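Local coordinates for uncharacterized protein (PDB 3B4Q) that is of unknown function but belongs to the family of C-terminal domains of resuscitation-promoting factor Rpf1 and folds as a compact all-helical domain, at residues A46-N49 with A50-R54; F80-A83 with N84-A87; P63-I66 with E67-Q71. All blocks are in the same frame, centred on the assembly; numbering follows the deposited sequence.

Interaction 1 (A46-N49 with A50-R54); sequences ALYN and AIKVR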
loop_
_atom_site.group_PDB
_atom_site.type_symbol
_atom_site.label_atom_id
_atom_site.label_comp_id
_atom_site.label_asym_id
_atom_site.label_seq_id
_atom_site.Cartn_x
_atom_site.Cartn_y
_atom_site.Cartn_z
ATOM N N ALA A 46 5.151 -2.100 -1.207
ATOM C CA ALA A 46 4.718 -3.349 -0.546
ATOM C C ALA A 46 3.241 -3.639 -0.857
ATOM O O ALA A 46 2.868 -4.788 -1.160
ATOM C CB ALA A 46 4.948 -3.267 0.953
ATOM N N LEU A 47 2.389 -2.611 -0.816
ATOM C CA LEU A 47 0.981 -2.845 -1.068
ATOM C C LEU A 47 0.739 -3.146 -2.569
ATOM O O LEU A 47 -0.047 -4.047 -2.930
ATOM C CB LEU A 47 0.166 -1.644 -0.599
ATOM C CG LEU A 47 -1.363 -1.725 -0.772
ATOM C CD1 LEU A 47 -1.870 -3.102 -0.230
ATOM C CD2 LEU A 47 -2.001 -0.562 -0.114
ATOM N N TYR A 48 1.418 -2.415 -3.449
ATOM C CA TYR A 48 1.294 -2.710 -4.858
ATOM C C TYR A 48 1.714 -4.173 -5.103
ATOM O O TYR A 48 1.052 -4.939 -5.822
ATOM C CB TYR A 48 2.156 -1.747 -5.666
ATOM C CG TYR A 48 2.070 -1.958 -7.164
ATOM C CD1 TYR A 48 0.840 -1.893 -7.801
ATOM C CD2 TYR A 48 3.197 -2.215 -7.922
ATOM C CE1 TYR A 48 0.705 -2.067 -9.160
ATOM C CE2 TYR A 48 3.078 -2.395 -9.317
ATOM C CZ TYR A 48 1.813 -2.322 -9.901
ATOM O OH TYR A 48 1.613 -2.491 -11.246
ATOM N N ASN A 49 2.807 -4.587 -4.470
ATOM C CA ASN A 49 3.229 -5.951 -4.688
ATOM C C ASN A 49 2.214 -6.942 -4.155
ATOM O O ASN A 49 1.959 -7.950 -4.814
ATOM C CB ASN A 49 4.603 -6.219 -4.086
ATOM C CG ASN A 49 5.155 -7.561 -4.526
ATOM O OD1 ASN A 49 5.361 -7.809 -5.717
ATOM N ND2 ASN A 49 5.352 -8.446 -3.561
ATOM N N ALA A 50 1.601 -6.644 -3.002
ATOM C CA ALA A 50 0.610 -7.553 -2.419
ATOM C C ALA A 50 -0.582 -7.745 -3.361
ATOM O O ALA A 50 -1.121 -8.848 -3.504
ATOM C CB ALA A 50 0.106 -7.006 -1.063
ATOM N N ILE A 51 -0.997 -6.659 -3.994
ATOM C CA ILE A 51 -2.088 -6.715 -4.975
ATOM C C ILE A 51 -1.682 -7.636 -6.131
ATOM O O ILE A 51 -2.466 -8.488 -6.562
ATOM C CB ILE A 51 -2.426 -5.325 -5.503
ATOM C CG1 ILE A 51 -2.991 -4.463 -4.346
ATOM C CG2 ILE A 51 -3.393 -5.444 -6.730
ATOM C CD1 ILE A 51 -3.009 -2.935 -4.601
ATOM N N LYS A 52 -0.459 -7.458 -6.624
ATOM C CA LYS A 52 0.055 -8.322 -7.704
ATOM C C LYS A 52 0.085 -9.805 -7.310
ATOM O O LYS A 52 -0.358 -10.665 -8.093
ATOM C CB LYS A 52 1.435 -7.832 -8.181
ATOM C CG LYS A 52 1.344 -6.495 -8.920
ATOM C CD LYS A 52 2.582 -6.173 -9.793
ATOM C CE LYS A 52 3.832 -6.074 -8.934
ATOM N NZ LYS A 52 4.920 -5.269 -9.555
ATOM N N VAL A 53 0.559 -10.099 -6.102
ATOM C CA VAL A 53 0.628 -11.470 -5.568
ATOM C C VAL A 53 -0.767 -12.105 -5.502
ATOM O O VAL A 53 -0.966 -13.266 -5.910
ATOM C CB VAL A 53 1.390 -11.505 -4.192
ATOM C CG1 VAL A 53 1.206 -12.835 -3.450
ATOM C CG2 VAL A 53 2.897 -11.246 -4.422
ATOM N N ARG A 54 -1.743 -11.333 -5.037
ATOM C CA ARG A 54 -3.114 -11.806 -4.905
ATOM C C ARG A 54 -3.741 -12.096 -6.275
ATOM O O ARG A 54 -4.502 -13.065 -6.446
ATOM C CB ARG A 54 -3.913 -10.761 -4.124
ATOM C CG ARG A 54 -5.352 -11.084 -3.930
ATOM C CD ARG A 54 -5.602 -11.894 -2.710
ATOM N NE ARG A 54 -7.023 -12.168 -2.652
ATOM C CZ ARG A 54 -7.563 -13.371 -2.676
ATOM N NH1 ARG A 54 -6.794 -14.446 -2.723
ATOM N NH2 ARG A 54 -8.879 -13.489 -2.630
HETATM O O HOH W 1 6.164 -5.646 -6.889
#
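An i to i+4 pairing along helix 39-56 lays Lys52 against Tyr48, and it illustrates how a lysine on a helix can put its hydrocarbon chain and its ammonium group to different uses. With CG anti to the backbone N (chi1 -179°), the Tyr48 ring is placed where the lysine chain can run over one of its faces. Lys52 CG lies above the rim of that face, and the next methylene makes an off-centre CH-pi contact, Lys52 CD being 4.3 Å from the centroid of the Tyr48 ring and 30° from the ring normal. A bend at chi3 (-62°) then carries the chain across the ring, so that Lys52 NZ ends 3.4 Å from Tyr48 CE2.

From there the ammonium group serves a second neighbour through water. Lys52 NZ donates to a water at 3.0 Å, and the same water donates to Asn49 OD1 at 2.6 Å, a short bridge spanning i and i+3 on the outer side of the helix. The other branch of the amide turns to an apolar partner, with Asn49 ND2 3.8 Å from Val53 CG2.

Beneath these side chains run four regular backbone bonds, from Ala50 N to Ala46 O through Val53 N to Asn49 O. On the buried side, Leu47 CG meets Ile51 CD1 at 4.3 Å, and both residues face helix 85-91, with Leu47 also packing on helices 19-35 and 77-83. Tyr70 of helix 64-72 stacks on the Tyr48 face opposite Lys52, so the ring is sandwiched between an aliphatic chain and an aromatic. The whole is characteristic of an amphipathic helix in an all-helical bundle, apolar inward, water-bridged outward.

Interaction 2 (F80-A83 with N84-A87); sequences FYMA and NRGA. With SO4 (sulfate ion), chain C.
Arg85, which reaches back to Tyr81 and Met82, also grips a sulfate ion with both terminal nitrogens. Arg85 NH1 and NH2 donate to the same oxygen, sulfate O4, at 2.7 and 2.9 Å, and that oxygen sits at the edge of the guanidinium, in its plane. The anion probably came from the crystallisation liquor; Asp89 offers the NH1 end a further, long and weak ion pair. The third nitrogen is tied to the preceding helix by water: Arg85 NE donates to it at 3.0 Å, and the water donates to Met82 O at 2.8 Å.

Two more waters show how water can bridge a helix break. One joins Met82 O to Gly86 N, the other Ala83 O to Ala87 N, each pair being four residues apart, the spacing that a continuous alpha-helix would close directly. Of the direct bonds, Asn84 N to Phe80 O (3.1 Å) keeps the helical pattern, whereas Arg85 N, close to Tyr81 O but badly angled for it, bonds weakly to Met82 O at 3.3 Å.

Packing flanks the junction, mainly on its inner side. The buried Asn84 turns its amide toward Phe80, bringing OD1 within 3.2 Å of Phe80 CE1 with the amide and ring planes 74° apart; Ile66 and Phe69 of helix 64-72 also touch this side chain. Arg85 has its CG anti to the backbone N (chi1 -162°), and its methylenes pass by Tyr81, CD approaching Tyr81 CE2 to 3.7 Å. The selenomethionine Met82 runs alongside the arginine, pointing the same way, with SE and CE near NE. The arrangement is that of a one-residue junction between two successive helices, 77-83 and 85-91, where Asn84 leaves helical geometry and water replaces the missing backbone bonds.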
loop_
_atom_site.group_PDB
_atom_site.type_symbol
_atom_site.label_atom_id
_atom_site.label_comp_id
_atom_site.label_asym_id
_atom_site.label_seq_id
_atom_site.Cartn_x
_atom_site.Cartn_y
_atom_site.Cartn_z
ATOM N N PHE A 80 -2.332 6.750 -2.872
ATOM C CA PHE A 80 -2.290 5.438 -3.537
ATOM C C PHE A 80 -3.384 4.517 -3.011
ATOM O O PHE A 80 -4.096 3.862 -3.782
ATOM C CB PHE A 80 -0.918 4.801 -3.296
ATOM C CG PHE A 80 -0.814 3.379 -3.802
ATOM C CD1 PHE A 80 -0.725 3.109 -5.159
ATOM C CD2 PHE A 80 -0.845 2.298 -2.899
ATOM C CE1 PHE A 80 -0.646 1.799 -5.636
ATOM C CE2 PHE A 80 -0.764 0.986 -3.378
ATOM C CZ PHE A 80 -0.657 0.744 -4.763
ATOM N N TYR A 81 -3.516 4.474 -1.701
ATOM C CA TYR A 81 -4.510 3.600 -1.087
ATOM C C TYR A 81 -5.917 4.049 -1.475
ATOM O O TYR A 81 -6.746 3.221 -1.877
ATOM C CB TYR A 81 -4.354 3.615 0.416
ATOM C CG TYR A 81 -5.393 2.751 1.113
ATOM C CD1 TYR A 81 -5.412 1.346 0.929
ATOM C CD2 TYR A 81 -6.379 3.323 1.916
ATOM C CE1 TYR A 81 -6.401 0.551 1.545
ATOM C CE2 TYR A 81 -7.359 2.548 2.532
ATOM C CZ TYR A 81 -7.357 1.156 2.370
ATOM O OH TYR A 81 -8.350 0.367 2.991
HETATM N N MSE A 82 -6.178 5.346 -1.405
HETATM C CA MSE A 82 -7.526 5.827 -1.724
HETATM C C MSE A 82 -7.867 5.561 -3.204
HETATM O O MSE A 82 -8.998 5.124 -3.531
HETATM C CB MSE A 82 -7.725 7.300 -1.310
HETATM C CG MSE A 82 -7.638 7.509 0.214
HETATM SE SE MSE A 82 -8.951 6.444 1.239
HETATM C CE MSE A 82 -10.557 7.452 0.801
ATOM N N ALA A 83 -6.888 5.756 -4.077
ATOM C CA ALA A 83 -7.121 5.552 -5.496
ATOM C C ALA A 83 -7.448 4.075 -5.782
ATOM O O ALA A 83 -8.288 3.743 -6.671
ATOM C CB ALA A 83 -5.880 5.962 -6.248
ATOM N N ASN A 84 -6.782 3.174 -5.067
ATOM C CA ASN A 84 -6.946 1.722 -5.350
ATOM C C ASN A 84 -7.850 1.016 -4.341
ATOM O O ASN A 84 -7.904 -0.224 -4.293
ATOM C CB ASN A 84 -5.586 1.048 -5.424
ATOM C CG ASN A 84 -4.834 1.381 -6.721
ATOM O OD1 ASN A 84 -3.663 1.808 -6.682
ATOM N ND2 ASN A 84 -5.519 1.270 -7.848
ATOM N N ARG A 85 -8.584 1.806 -3.551
ATOM C CA ARG A 85 -9.354 1.218 -2.459
ATOM C C ARG A 85 -10.445 0.291 -2.975
ATOM O O ARG A 85 -10.688 -0.778 -2.389
ATOM C CB ARG A 85 -9.937 2.280 -1.520
ATOM C CG ARG A 85 -10.356 1.687 -0.188
ATOM C CD ARG A 85 -10.667 2.774 0.822
ATOM N NE ARG A 85 -11.728 3.669 0.372
ATOM C CZ ARG A 85 -13.030 3.427 0.519
ATOM N NH1 ARG A 85 -13.457 2.328 1.117
ATOM N NH2 ARG A 85 -13.912 4.325 0.078
ATOM N N GLY A 86 -11.105 0.692 -4.063
ATOM C CA GLY A 86 -12.158 -0.176 -4.613
ATOM C C GLY A 86 -11.533 -1.484 -5.132
ATOM O O GLY A 86 -12.100 -2.583 -4.963
ATOM N N ALA A 87 -10.395 -1.371 -5.820
ATOM C CA ALA A 87 -9.670 -2.563 -6.287
ATOM C C ALA A 87 -9.312 -3.498 -5.126
ATOM O O ALA A 87 -9.474 -4.704 -5.182
ATOM C CB ALA A 87 -8.415 -2.137 -6.994
HETATM S S SO4 C . -17.239 2.229 -0.430
HETATM O O1 SO4 C . -17.193 3.159 -1.551
HETATM O O2 SO4 C . -17.508 0.855 -0.830
HETATM O O3 SO4 C . -18.391 2.669 0.366
HETATM O O4 SO4 C . -16.045 2.331 0.397
HETATM O O HOH W 2 -11.317 5.406 -2.030
HETATM O O HOH W 3 -11.139 3.479 -5.147
HETATM O O HOH W 4 -9.945 1.331 -7.017
#

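Interaction 3 (P63-I66 with E67-Q71); sequences PPQI and EAFYQ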
loop_
_atom_site.group_PDB
_atom_site.type_symbol
_atom_site.label_atom_id
_atom_site.label_comp_id
_atom_site.label_asym_id
_atom_site.label_seq_id
_atom_site.Cartn_x
_atom_site.Cartn_y
_atom_site.Cartn_z
ATOM N N PRO A 63 -4.410 -5.238 -13.607
ATOM C CA PRO A 63 -5.214 -4.344 -14.432
ATOM C C PRO A 63 -4.480 -3.019 -14.638
ATOM O O PRO A 63 -3.855 -2.506 -13.712
ATOM C CB PRO A 63 -6.494 -4.155 -13.610
ATOM C CG PRO A 63 -6.560 -5.353 -12.740
ATOM C CD PRO A 63 -5.131 -5.635 -12.385
ATOM N N PRO A 64 -4.497 -2.492 -15.871
ATOM C CA PRO A 64 -3.801 -1.241 -16.184
ATOM C C PRO A 64 -4.129 -0.065 -15.232
ATOM O O PRO A 64 -3.247 0.758 -14.924
ATOM C CB PRO A 64 -4.236 -0.944 -17.631
ATOM C CG PRO A 64 -4.610 -2.299 -18.197
ATOM C CD PRO A 64 -5.132 -3.110 -17.055
ATOM N N GLN A 65 -5.359 -0.002 -14.729
ATOM C CA GLN A 65 -5.739 1.104 -13.864
ATOM C C GLN A 65 -4.922 1.050 -12.575
ATOM O O GLN A 65 -4.531 2.095 -12.051
ATOM C CB GLN A 65 -7.204 1.045 -13.474
ATOM C CG GLN A 65 -7.619 2.317 -12.752
ATOM C CD GLN A 65 -9.065 2.296 -12.301
ATOM O OE1 GLN A 65 -9.436 1.610 -11.335
ATOM N NE2 GLN A 65 -9.885 3.082 -12.977
ATOM N N ILE A 66 -4.703 -0.155 -12.050
ATOM C CA ILE A 66 -3.947 -0.258 -10.789
ATOM C C ILE A 66 -2.482 0.164 -10.972
ATOM O O ILE A 66 -1.921 0.922 -10.140
ATOM C CB ILE A 66 -4.064 -1.636 -10.142
ATOM C CG1 ILE A 66 -5.536 -1.984 -9.932
ATOM C CG2 ILE A 66 -3.346 -1.646 -8.761
ATOM C CD1 ILE A 66 -5.749 -3.379 -9.413
ATOM N N GLU A 67 -1.872 -0.295 -12.064
ATOM C CA GLU A 67 -0.536 0.148 -12.437
ATOM C C GLU A 67 -0.481 1.663 -12.568
ATOM O O GLU A 67 0.475 2.304 -12.139
ATOM C CB GLU A 67 -0.077 -0.530 -13.754
ATOM C CG GLU A 67 1.156 0.110 -14.395
ATOM C CD GLU A 67 2.449 -0.235 -13.682
ATOM O OE1 GLU A 67 2.432 -1.174 -12.855
ATOM O OE2 GLU A 67 3.492 0.429 -13.948
ATOM N N ALA A 68 -1.515 2.238 -13.171
ATOM C CA ALA A 68 -1.510 3.684 -13.396
ATOM C C ALA A 68 -1.576 4.427 -12.080
ATOM O O ALA A 68 -0.838 5.391 -11.867
ATOM C CB ALA A 68 -2.662 4.094 -14.277
ATOM N N PHE A 69 -2.448 3.957 -11.186
ATOM C CA PHE A 69 -2.522 4.600 -9.862
ATOM C C PHE A 69 -1.243 4.441 -8.999
ATOM O O PHE A 69 -0.900 5.299 -8.184
ATOM C CB PHE A 69 -3.762 4.170 -9.127
ATOM C CG PHE A 69 -5.026 4.846 -9.623
ATOM C CD1 PHE A 69 -5.060 6.231 -9.853
ATOM C CD2 PHE A 69 -6.185 4.107 -9.853
ATOM C CE1 PHE A 69 -6.245 6.877 -10.299
ATOM C CE2 PHE A 69 -7.354 4.730 -10.295
ATOM C CZ PHE A 69 -7.381 6.119 -10.530
ATOM N N TYR A 70 -0.532 3.340 -9.197
ATOM C CA TYR A 70 0.785 3.179 -8.591
ATOM C C TYR A 70 1.720 4.265 -9.121
ATOM O O TYR A 70 2.357 4.972 -8.354
ATOM C CB TYR A 70 1.316 1.777 -8.899
ATOM C CG TYR A 70 2.748 1.516 -8.486
ATOM C CD1 TYR A 70 3.128 1.501 -7.143
ATOM C CD2 TYR A 70 3.717 1.223 -9.448
ATOM C CE1 TYR A 70 4.457 1.246 -6.784
ATOM C CE2 TYR A 70 5.015 0.938 -9.096
ATOM C CZ TYR A 70 5.391 0.958 -7.772
ATOM O OH TYR A 70 6.698 0.685 -7.399
ATOM N N GLN A 71 1.789 4.402 -10.443
ATOM C CA GLN A 71 2.735 5.381 -11.014
ATOM C C GLN A 71 2.337 6.820 -10.667
ATOM O O GLN A 71 3.193 7.712 -10.550
ATOM C CB GLN A 71 2.888 5.203 -12.525
ATOM C CG GLN A 71 3.432 3.820 -12.900
ATOM C CD GLN A 71 4.886 3.546 -12.463
ATOM O OE1 GLN A 71 5.605 4.441 -11.993
ATOM N NE2 GLN A 71 5.320 2.293 -12.630
#
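Phe69 and Gln65 form an i to i+4 pair on the first turns of helix 64-72, a helix with one side at the surface that opens at Pro63, its N-cap residue. Followed outward, the phenylalanine side chain starts with CB 3.7 Å from Gln65 O, the carbonyl that also accepts the Phe69 backbone N-H. Because CG is anti to its own carbonyl carbon (chi1 -76°), the ring swings back toward the previous turn. Its CD2 comes within 3.4 Å of Gln65 O, an oblique approach, and is near Gln65 CG as well. One atom further, Phe69 CE2 meets Gln65 CG at 3.5 Å and Gln65 CD at 3.6 Å. The two side chains lie side by side and point the same way, with the amide turned 49° from the ring; Ala83 covers the ring face away from Gln65, and Asn84 touches Phe69 near CB.

The first turn is loosely tied, the bond from Glu67 N to Pro63 O being weak at 3.4 Å, while the following ones are regular. Ile66 and Tyr70 pack on the rest of the domain, Ile66 against Tyr48 and Ile51, and Tyr70 OH bonds to Asp45. On the outer side Gln71 NE2 donates nearly straight to Glu67 OE2 at 2.9 Å, keeping to its own amide plane but meeting the carboxylate oxygen from above, 37° out of the carboxylate plane.

Overall arrangement
The three local contacts meet around a shared apolar interior. Interaction 1 lies about 12 Å, centre to centre, from each of the others, and interactions 2 and 3 are about 10 Å apart. Helix 39-56 joins both neighbours: Leu47 CG packs on Phe80 CE2 at 3.8 Å, and Tyr48 CG lies 3.6 Å from Tyr70 CD1. Interactions 2 and 3 close the triangle through Ala83 CB and Phe69 CG, 3.7 Å apart. The regular backbone bonds are local, while Leu47, Tyr48, Phe80 and Tyr70 also join the helices. The sulfate touches interaction 2 alone, and, with the function unknown, no site can be assigned to it.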